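Local coordinates for protein flap endonuclease 1 (Desulfurococcus amylolyticus, PDB 3ORY) that probably cleaves branched DNA as a structure-specific flap endonuclease, removing 5' flaps of the kind that arise during replication and repair, at residues Asp41-Leu46 with Tyr91-Lys96; Ser195-Arg200 with Pro221-Leu226. All blocks are in the same frame, centred on the assembly; numbering follows the deposited sequence.

Contact 1 (Asp41-Leu46 with Tyr91-Lys96); sequences DGYNAL and YVFDGK
Tyr91 meets the start of helix 42-52 with the edge of its ring, where CE1 lies 4.1 Å from Ala45 CB, while its hydroxyl bonds to Thr79. At Val92 the backbone takes over: Gly42 N donates to Val92 O over 2.8 Å, and water 1 gives the same oxygen a second bond while accepting from Tyr43 N. Val92 also forms a parallel bridge with Asp41, which ends its strand and caps the helix by taking Asn44 N on OD2. Parallel strands with a helix springing from the carboxyl end of one, at an acidic residue, are the architecture of the PIN-like nuclease core, and in this family such acidic residues bind the catalytic metals. Phe93 holds CG anti to its carbonyl carbon (chi1 -70°), which brings CE1 to 3.7 Å from Gly42 CA; Tyr43 CE1 and, at 4.0 Å from Phe93 CE1, Leu46 CD1 come to the ring edge. Past the strand, Asp94 sets its CB over one face of the Tyr43 ring, a CH-pi contact 3.9 Å from the centroid. Its OD2 closes an Asx turn on Lys96 N, and OD1 pairs with Lys101. Lys96 O accepts from Tyr43 OH across 2.6 Å, and water 2 links that hydroxyl to Asp94 O.

Contact 2 (Ser195-Arg200 with Pro221-Leu226); sequences SPKLVR and PELIEL
Arg200 and Glu222 run side by side at one end of this antiparallel pair, and Arg200 NH1 reaches Glu222 OE2 at 2.8 Å in a hydrogen-bonded salt bridge. The carboxylate lies at the edge of the guanidinium, but the two planes are 51° apart, and NH1 meets OE2 from above the carboxylate plane. Glu222 gets there with CG between its backbone N and carbonyl carbon (chi1 65°), the rest of the chain extended alongside the arginine. On the same face, Arg200 CD rests 3.8 Å from Ile224 CD1. The other face carries Lys197, Val199, Leu223 and Glu225: Leu223 CD1 packs at 3.9 Å against Lys197 CB and lies 4.2 Å from Val199 CG2, while Lys197 NZ and Glu225 OE2 form a looser salt bridge of 3.6 Å.

Behind the side chains, the backbone sets the register. Leu198 exchanges bonds with Ile224 in both directions, with Ile224 N to Leu198 O at 2.7 Å, and Arg200 does likewise with Glu222. Where the second strand gives way to helix 226-233, Leu226 N donates to Pro196 O at 2.9 Å.

Further out, Arg200 NE is held by Gln186 O, which helps fix the guanidinium. Leu198 and Ile224 both pack on Leu191 of helix 189-192. Strand 197-200 lies between strand 182-184, its parallel neighbour, and the antiparallel strand 216-225, which in turn pairs with strand 24-26.

How the contacts relate
Contacts 1 and 2 show how one mixed sheet joins the XPG N-terminal and I-regions, contact 1 lying in the first and contact 2 in the second. Their centres are about 17 Å apart and their nearest atoms about 8 Å, so they do not touch. Strand 182-184 connects them, pairing in parallel with strand 37-41 on one hand and strand 197-200 on the other. The putative active site lies toward contact 1, where the Asp41 side chain is about 3 Å from a bound phosphate ion, probably picked up from the crystallisation solution, and close to Glu168. Contact 2 marks the change from parallel to antiparallel pairing.

Contact 1 (Asp41-Leu46 with Tyr91-Lys96)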
ATOM      1  N   ASP A  41       3.877   2.898  -3.981  1.00 24.00           N
ATOM      2  CA  ASP A  41       2.548   3.269  -4.415  1.00 23.41           C
ATOM      3  C   ASP A  41       1.968   4.253  -3.413  1.00 23.34           C
ATOM      4  O   ASP A  41       1.938   3.987  -2.205  1.00 23.59           O
ATOM      5  CB  ASP A  41       1.642   2.060  -4.584  1.00 23.08           C
ATOM      6  CG  ASP A  41       0.298   2.440  -5.137  1.00 23.43           C
ATOM      7  OD1 ASP A  41       0.179   2.582  -6.375  1.00 23.67           O
ATOM      8  OD2 ASP A  41      -0.639   2.626  -4.332  1.00 23.46           O
ATOM      9  N   GLY A  42       1.554   5.403  -3.934  1.00 23.13           N
ATOM     10  CA  GLY A  42       1.118   6.536  -3.125  1.00 23.29           C
ATOM     11  C   GLY A  42      -0.155   6.273  -2.333  1.00 23.06           C
ATOM     12  O   GLY A  42      -0.160   6.409  -1.120  1.00 23.55           O
ATOM     13  N   TYR A  43      -1.229   5.879  -3.013  1.00 22.50           N
ATOM     14  CA  TYR A  43      -2.521   5.661  -2.336  1.00 22.36           C
ATOM     15  C   TYR A  43      -2.406   4.566  -1.288  1.00 21.96           C
ATOM     16  O   TYR A  43      -2.937   4.711  -0.188  1.00 21.87           O
ATOM     17  CB  TYR A  43      -3.655   5.343  -3.343  1.00 21.85           C
ATOM     18  CG  TYR A  43      -4.112   6.517  -4.195  1.00 22.44           C
ATOM     19  CD1 TYR A  43      -3.400   7.718  -4.221  1.00 23.03           C
ATOM     20  CD2 TYR A  43      -5.245   6.411  -5.008  1.00 22.41           C
ATOM     21  CE1 TYR A  43      -3.815   8.786  -5.025  1.00 22.30           C
ATOM     22  CE2 TYR A  43      -5.670   7.480  -5.809  1.00 21.44           C
ATOM     23  CZ  TYR A  43      -4.947   8.656  -5.812  1.00 22.14           C
ATOM     24  OH  TYR A  43      -5.339   9.713  -6.606  1.00 21.84           O
ATOM     25  N   ASN A  44      -1.713   3.473  -1.614  1.00 22.44           N
ATOM     26  CA  ASN A  44      -1.608   2.372  -0.663  1.00 23.17           C
ATOM     27  C   ASN A  44      -0.883   2.813   0.603  1.00 23.27           C
ATOM     28  O   ASN A  44      -1.317   2.488   1.709  1.00 23.58           O
ATOM     29  CB  ASN A  44      -0.913   1.145  -1.262  1.00 23.43           C
ATOM     30  CG  ASN A  44      -1.235  -0.113  -0.511  1.00 25.50           C
ATOM     31  OD1 ASN A  44      -2.202  -0.822  -0.845  1.00 29.10           O
ATOM     32  ND2 ASN A  44      -0.452  -0.404   0.524  1.00 24.34           N
ATOM     33  N   ALA A  45       0.216   3.547   0.439  1.00 23.12           N
ATOM     34  CA  ALA A  45       0.948   4.077   1.589  1.00 23.83           C
ATOM     35  C   ALA A  45       0.072   4.991   2.431  1.00 24.00           C
ATOM     36  O   ALA A  45       0.069   4.883   3.648  1.00 24.49           O
ATOM     37  CB  ALA A  45       2.244   4.808   1.148  1.00 23.95           C
ATOM     38  N   LEU A  46      -0.675   5.886   1.791  1.00 23.74           N
ATOM     39  CA  LEU A  46      -1.514   6.820   2.545  1.00 23.97           C
ATOM     40  C   LEU A  46      -2.598   6.081   3.321  1.00 24.43           C
ATOM     41  O   LEU A  46      -2.910   6.451   4.447  1.00 25.32           O
ATOM     42  CB  LEU A  46      -2.120   7.905   1.625  1.00 23.32           C
ATOM     43  CG  LEU A  46      -1.093   8.826   0.949  1.00 23.79           C
ATOM     44  CD1 LEU A  46      -1.766   9.860   0.027  1.00 22.79           C
ATOM     45  CD2 LEU A  46      -0.213   9.529   1.968  1.00 24.87           C
ATOM     46  N   TYR A  91       7.599   8.162  -4.804  1.00 25.96           N
ATOM     47  CA  TYR A  91       6.199   7.775  -4.723  1.00 25.45           C
ATOM     48  C   TYR A  91       5.573   7.841  -6.105  1.00 25.02           C
ATOM     49  O   TYR A  91       6.060   8.558  -6.975  1.00 25.77           O
ATOM     50  CB  TYR A  91       5.446   8.674  -3.730  1.00 24.68           C
ATOM     51  CG  TYR A  91       5.778   8.339  -2.285  1.00 25.55           C
ATOM     52  CD1 TYR A  91       4.969   7.473  -1.541  1.00 23.85           C
ATOM     53  CD2 TYR A  91       6.909   8.873  -1.673  1.00 25.37           C
ATOM     54  CE1 TYR A  91       5.279   7.165  -0.207  1.00 24.27           C
ATOM     55  CE2 TYR A  91       7.227   8.569  -0.355  1.00 27.56           C
ATOM     56  CZ  TYR A  91       6.413   7.713   0.365  1.00 26.55           C
ATOM     57  OH  TYR A  91       6.744   7.428   1.663  1.00 27.13           O
ATOM     58  N   VAL A  92       4.517   7.063  -6.318  1.00 24.40           N
ATOM     59  CA  VAL A  92       3.774   7.132  -7.564  1.00 23.46           C
ATOM     60  C   VAL A  92       2.292   7.287  -7.248  1.00 23.37           C
ATOM     61  O   VAL A  92       1.737   6.530  -6.447  1.00 23.67           O
ATOM     62  CB  VAL A  92       4.050   5.914  -8.496  1.00 24.19           C
ATOM     63  CG1 VAL A  92       3.799   4.584  -7.785  1.00 23.35           C
ATOM     64  CG2 VAL A  92       3.239   6.031  -9.807  1.00 22.38           C
ATOM     65  N   PHE A  93       1.658   8.279  -7.870  1.00 22.66           N
ATOM     66  CA  PHE A  93       0.257   8.557  -7.609  1.00 22.21           C
ATOM     67  C   PHE A  93      -0.612   8.250  -8.810  1.00 22.12           C
ATOM     68  O   PHE A  93      -0.226   8.508  -9.959  1.00 22.49           O
ATOM     69  CB  PHE A  93       0.074  10.011  -7.151  1.00 21.67           C
ATOM     70  CG  PHE A  93       0.615  10.271  -5.773  1.00 23.17           C
ATOM     71  CD1 PHE A  93      -0.102   9.893  -4.650  1.00 23.90           C
ATOM     72  CD2 PHE A  93       1.848  10.894  -5.603  1.00 23.58           C
ATOM     73  CE1 PHE A  93       0.402  10.134  -3.349  1.00 25.41           C
ATOM     74  CE2 PHE A  93       2.371  11.129  -4.324  1.00 26.42           C
ATOM     75  CZ  PHE A  93       1.640  10.745  -3.193  1.00 25.83           C
ATOM     76  N   ASP A  94      -1.795   7.717  -8.511  1.00 22.21           N
ATOM     77  CA  ASP A  94      -2.762   7.216  -9.480  1.00 22.01           C
ATOM     78  C   ASP A  94      -3.242   8.348 -10.367  1.00 22.18           C
ATOM     79  O   ASP A  94      -3.263   9.508  -9.947  1.00 22.19           O
ATOM     80  CB  ASP A  94      -3.958   6.617  -8.712  1.00 21.84           C
ATOM     81  CG  ASP A  94      -4.696   5.550  -9.500  1.00 22.59           C
ATOM     82  OD1 ASP A  94      -4.403   4.355  -9.290  1.00 23.00           O
ATOM     83  OD2 ASP A  94      -5.572   5.903 -10.328  1.00 22.85           O
ATOM     84  N   GLY A  95      -3.630   8.005 -11.591  1.00 22.57           N
ATOM     85  CA  GLY A  95      -4.208   8.966 -12.523  1.00 23.13           C
ATOM     86  C   GLY A  95      -5.622   9.381 -12.150  1.00 23.43           C
ATOM     87  O   GLY A  95      -6.118  10.393 -12.634  1.00 24.31           O
ATOM     88  N   LYS A  96      -6.263   8.609 -11.282  1.00 23.75           N
ATOM     89  CA  LYS A  96      -7.626   8.918 -10.837  1.00 24.36           C
ATOM     90  C   LYS A  96      -7.647   9.337  -9.373  1.00 24.03           C
ATOM     91  O   LYS A  96      -6.834   8.858  -8.581  1.00 23.59           O
ATOM     92  CB  LYS A  96      -8.558   7.709 -11.053  1.00 24.71           C
ATOM     93  CG  LYS A  96      -8.828   7.364 -12.535  1.00 25.97           C
ATOM     94  CD  LYS A  96      -9.338   8.590 -13.294  1.00 30.40           C
ATOM     95  CE  LYS A  96      -9.314   8.371 -14.807  1.00 31.94           C
ATOM     96  NZ  LYS A  96     -10.190   7.220 -15.188  1.00 29.40           N
TER
HETATM   97  O   HOH W   1      -1.142   5.923  -5.944  1.00 23.18           O
HETATM   98  O   HOH W   2      -3.085  11.286  -7.797  1.00 31.01           O

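Contact 2 (Ser195-Arg200 with Pro221-Leu226)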
ATOM      1  N   SER A 195       5.567  -6.246 -12.228  1.00 26.29           N
ATOM      2  CA  SER A 195       6.745  -5.768 -11.496  1.00 26.88           C
ATOM      3  C   SER A 195       7.656  -6.948 -11.171  1.00 27.32           C
ATOM      4  O   SER A 195       7.197  -7.912 -10.597  1.00 27.09           O
ATOM      5  CB  SER A 195       6.358  -5.085 -10.195  1.00 26.37           C
ATOM      6  OG  SER A 195       7.521  -4.698  -9.481  1.00 27.03           O
ATOM      7  N   PRO A 196       8.949  -6.869 -11.545  1.00 28.49           N
ATOM      8  CA  PRO A 196       9.894  -7.953 -11.246  1.00 29.68           C
ATOM      9  C   PRO A 196      10.049  -8.190  -9.742  1.00 30.15           C
ATOM     10  O   PRO A 196      10.300  -9.322  -9.318  1.00 30.52           O
ATOM     11  CB  PRO A 196      11.214  -7.442 -11.836  1.00 30.42           C
ATOM     12  CG  PRO A 196      10.799  -6.533 -12.931  1.00 29.80           C
ATOM     13  CD  PRO A 196       9.539  -5.861 -12.440  1.00 28.61           C
ATOM     14  N   LYS A 197       9.893  -7.131  -8.949  1.00 30.07           N
ATOM     15  CA  LYS A 197      10.145  -7.205  -7.512  1.00 30.46           C
ATOM     16  C   LYS A 197       9.171  -6.341  -6.737  1.00 29.93           C
ATOM     17  O   LYS A 197       9.004  -5.155  -7.043  1.00 29.74           O
ATOM     18  CB  LYS A 197      11.577  -6.751  -7.184  1.00 31.00           C
ATOM     19  CG  LYS A 197      12.690  -7.688  -7.644  1.00 33.04           C
ATOM     20  CD  LYS A 197      14.036  -7.255  -7.068  1.00 33.63           C
ATOM     21  CE  LYS A 197      15.072  -8.353  -7.222  1.00 37.64           C
ATOM     22  NZ  LYS A 197      15.260  -8.683  -8.651  1.00 38.77           N
ATOM     23  N   LEU A 198       8.543  -6.941  -5.731  1.00 29.82           N
ATOM     24  CA  LEU A 198       7.684  -6.216  -4.797  1.00 29.84           C
ATOM     25  C   LEU A 198       8.255  -6.293  -3.383  1.00 30.71           C
ATOM     26  O   LEU A 198       8.581  -7.383  -2.892  1.00 31.70           O
ATOM     27  CB  LEU A 198       6.257  -6.788  -4.807  1.00 28.74           C
ATOM     28  CG  LEU A 198       5.300  -6.334  -3.689  1.00 28.80           C
ATOM     29  CD1 LEU A 198       4.915  -4.840  -3.792  1.00 25.91           C
ATOM     30  CD2 LEU A 198       4.042  -7.192  -3.677  1.00 27.47           C
ATOM     31  N   VAL A 199       8.368  -5.144  -2.724  1.00 30.70           N
ATOM     32  CA  VAL A 199       8.686  -5.127  -1.300  1.00 31.73           C
ATOM     33  C   VAL A 199       7.422  -4.798  -0.509  1.00 31.72           C
ATOM     34  O   VAL A 199       6.748  -3.798  -0.789  1.00 31.52           O
ATOM     35  CB  VAL A 199       9.843  -4.143  -0.962  1.00 32.17           C
ATOM     36  CG1 VAL A 199      10.001  -3.983   0.552  1.00 32.36           C
ATOM     37  CG2 VAL A 199      11.163  -4.628  -1.598  1.00 32.07           C
ATOM     38  N   ARG A 200       7.089  -5.655   0.452  1.00 31.62           N
ATOM     39  CA  ARG A 200       5.953  -5.409   1.337  1.00 32.05           C
ATOM     40  C   ARG A 200       6.414  -4.977   2.721  1.00 32.57           C
ATOM     41  O   ARG A 200       7.554  -5.251   3.111  1.00 32.77           O
ATOM     42  CB  ARG A 200       5.068  -6.650   1.452  1.00 32.05           C
ATOM     43  CG  ARG A 200       4.403  -7.062   0.142  1.00 32.54           C
ATOM     44  CD  ARG A 200       3.504  -8.272   0.355  1.00 32.80           C
ATOM     45  NE  ARG A 200       2.267  -7.914   1.051  1.00 32.89           N
ATOM     46  CZ  ARG A 200       1.966  -8.228   2.309  1.00 33.86           C
ATOM     47  NH1 ARG A 200       2.811  -8.930   3.063  1.00 33.57           N
ATOM     48  NH2 ARG A 200       0.802  -7.840   2.811  1.00 33.33           N
ATOM     49  N   PRO A 221      10.131  -5.970   6.612  1.00 43.03           N
ATOM     50  CA  PRO A 221       9.884  -5.896   5.174  1.00 41.92           C
ATOM     51  C   PRO A 221      10.193  -7.233   4.509  1.00 41.56           C
ATOM     52  O   PRO A 221      10.996  -8.011   5.035  1.00 41.93           O
ATOM     53  CB  PRO A 221      10.866  -4.822   4.690  1.00 41.84           C
ATOM     54  CG  PRO A 221      11.324  -4.115   5.925  1.00 42.82           C
ATOM     55  CD  PRO A 221      11.266  -5.127   7.020  1.00 43.41           C
ATOM     56  N   GLU A 222       9.541  -7.501   3.381  1.00 40.20           N
ATOM     57  CA  GLU A 222       9.765  -8.740   2.635  1.00 40.15           C
ATOM     58  C   GLU A 222       9.825  -8.484   1.130  1.00 39.14           C
ATOM     59  O   GLU A 222       9.071  -7.658   0.594  1.00 37.65           O
ATOM     60  CB  GLU A 222       8.701  -9.791   2.971  1.00 40.38           C
ATOM     61  CG  GLU A 222       7.280  -9.432   2.551  1.00 42.39           C
ATOM     62  CD  GLU A 222       6.238 -10.454   2.996  1.00 44.30           C
ATOM     63  OE1 GLU A 222       6.535 -11.291   3.868  1.00 46.60           O
ATOM     64  OE2 GLU A 222       5.107 -10.411   2.470  1.00 45.03           O
ATOM     65  N   LEU A 223      10.745  -9.182   0.470  1.00 38.49           N
ATOM     66  CA  LEU A 223      10.911  -9.097  -0.972  1.00 38.03           C
ATOM     67  C   LEU A 223      10.228 -10.281  -1.648  1.00 37.59           C
ATOM     68  O   LEU A 223      10.437 -11.432  -1.264  1.00 37.70           O
ATOM     69  CB  LEU A 223      12.400  -9.072  -1.341  1.00 38.56           C
ATOM     70  CG  LEU A 223      12.796  -9.274  -2.813  1.00 39.30           C
ATOM     71  CD1 LEU A 223      12.394  -8.073  -3.659  1.00 39.67           C
ATOM     72  CD2 LEU A 223      14.295  -9.549  -2.944  1.00 41.49           C
ATOM     73  N   ILE A 224       9.402  -9.993  -2.647  1.00 36.43           N
ATOM     74  CA  ILE A 224       8.813 -11.043  -3.467  1.00 36.26           C
ATOM     75  C   ILE A 224       9.211 -10.817  -4.914  1.00 35.98           C
ATOM     76  O   ILE A 224       8.968  -9.746  -5.477  1.00 35.20           O
ATOM     77  CB  ILE A 224       7.276 -11.088  -3.338  1.00 35.90           C
ATOM     78  CG1 ILE A 224       6.875 -11.372  -1.895  1.00 36.11           C
ATOM     79  CG2 ILE A 224       6.674 -12.133  -4.304  1.00 35.87           C
ATOM     80  CD1 ILE A 224       5.512 -10.835  -1.528  1.00 36.10           C
ATOM     81  N   GLU A 225       9.818 -11.829  -5.519  1.00 36.35           N
ATOM     82  CA  GLU A 225      10.227 -11.733  -6.911  1.00 36.41           C
ATOM     83  C   GLU A 225       9.205 -12.445  -7.787  1.00 35.64           C
ATOM     84  O   GLU A 225       8.808 -13.568  -7.488  1.00 35.51           O
ATOM     85  CB  GLU A 225      11.636 -12.310  -7.098  1.00 38.14           C
ATOM     86  CG  GLU A 225      12.709 -11.535  -6.318  1.00 40.72           C
ATOM     87  CD  GLU A 225      14.045 -12.257  -6.261  1.00 45.62           C
ATOM     88  OE1 GLU A 225      14.155 -13.269  -5.528  1.00 47.39           O
ATOM     89  OE2 GLU A 225      14.989 -11.800  -6.937  1.00 46.82           O
ATOM     90  N   LEU A 226       8.787 -11.777  -8.862  1.00 34.53           N
ATOM     91  CA  LEU A 226       7.709 -12.265  -9.723  1.00 34.01           C
ATOM     92  C   LEU A 226       7.994 -13.618 -10.372  1.00 34.83           C
ATOM     93  O   LEU A 226       7.256 -14.579 -10.154  1.00 33.94           O
ATOM     94  CB  LEU A 226       7.374 -11.249 -10.819  1.00 32.67           C
ATOM     95  CG  LEU A 226       6.296 -11.623 -11.846  1.00 31.89           C
ATOM     96  CD1 LEU A 226       4.944 -11.976 -11.177  1.00 29.29           C
ATOM     97  CD2 LEU A 226       6.116 -10.494 -12.856  1.00 30.24           C
TER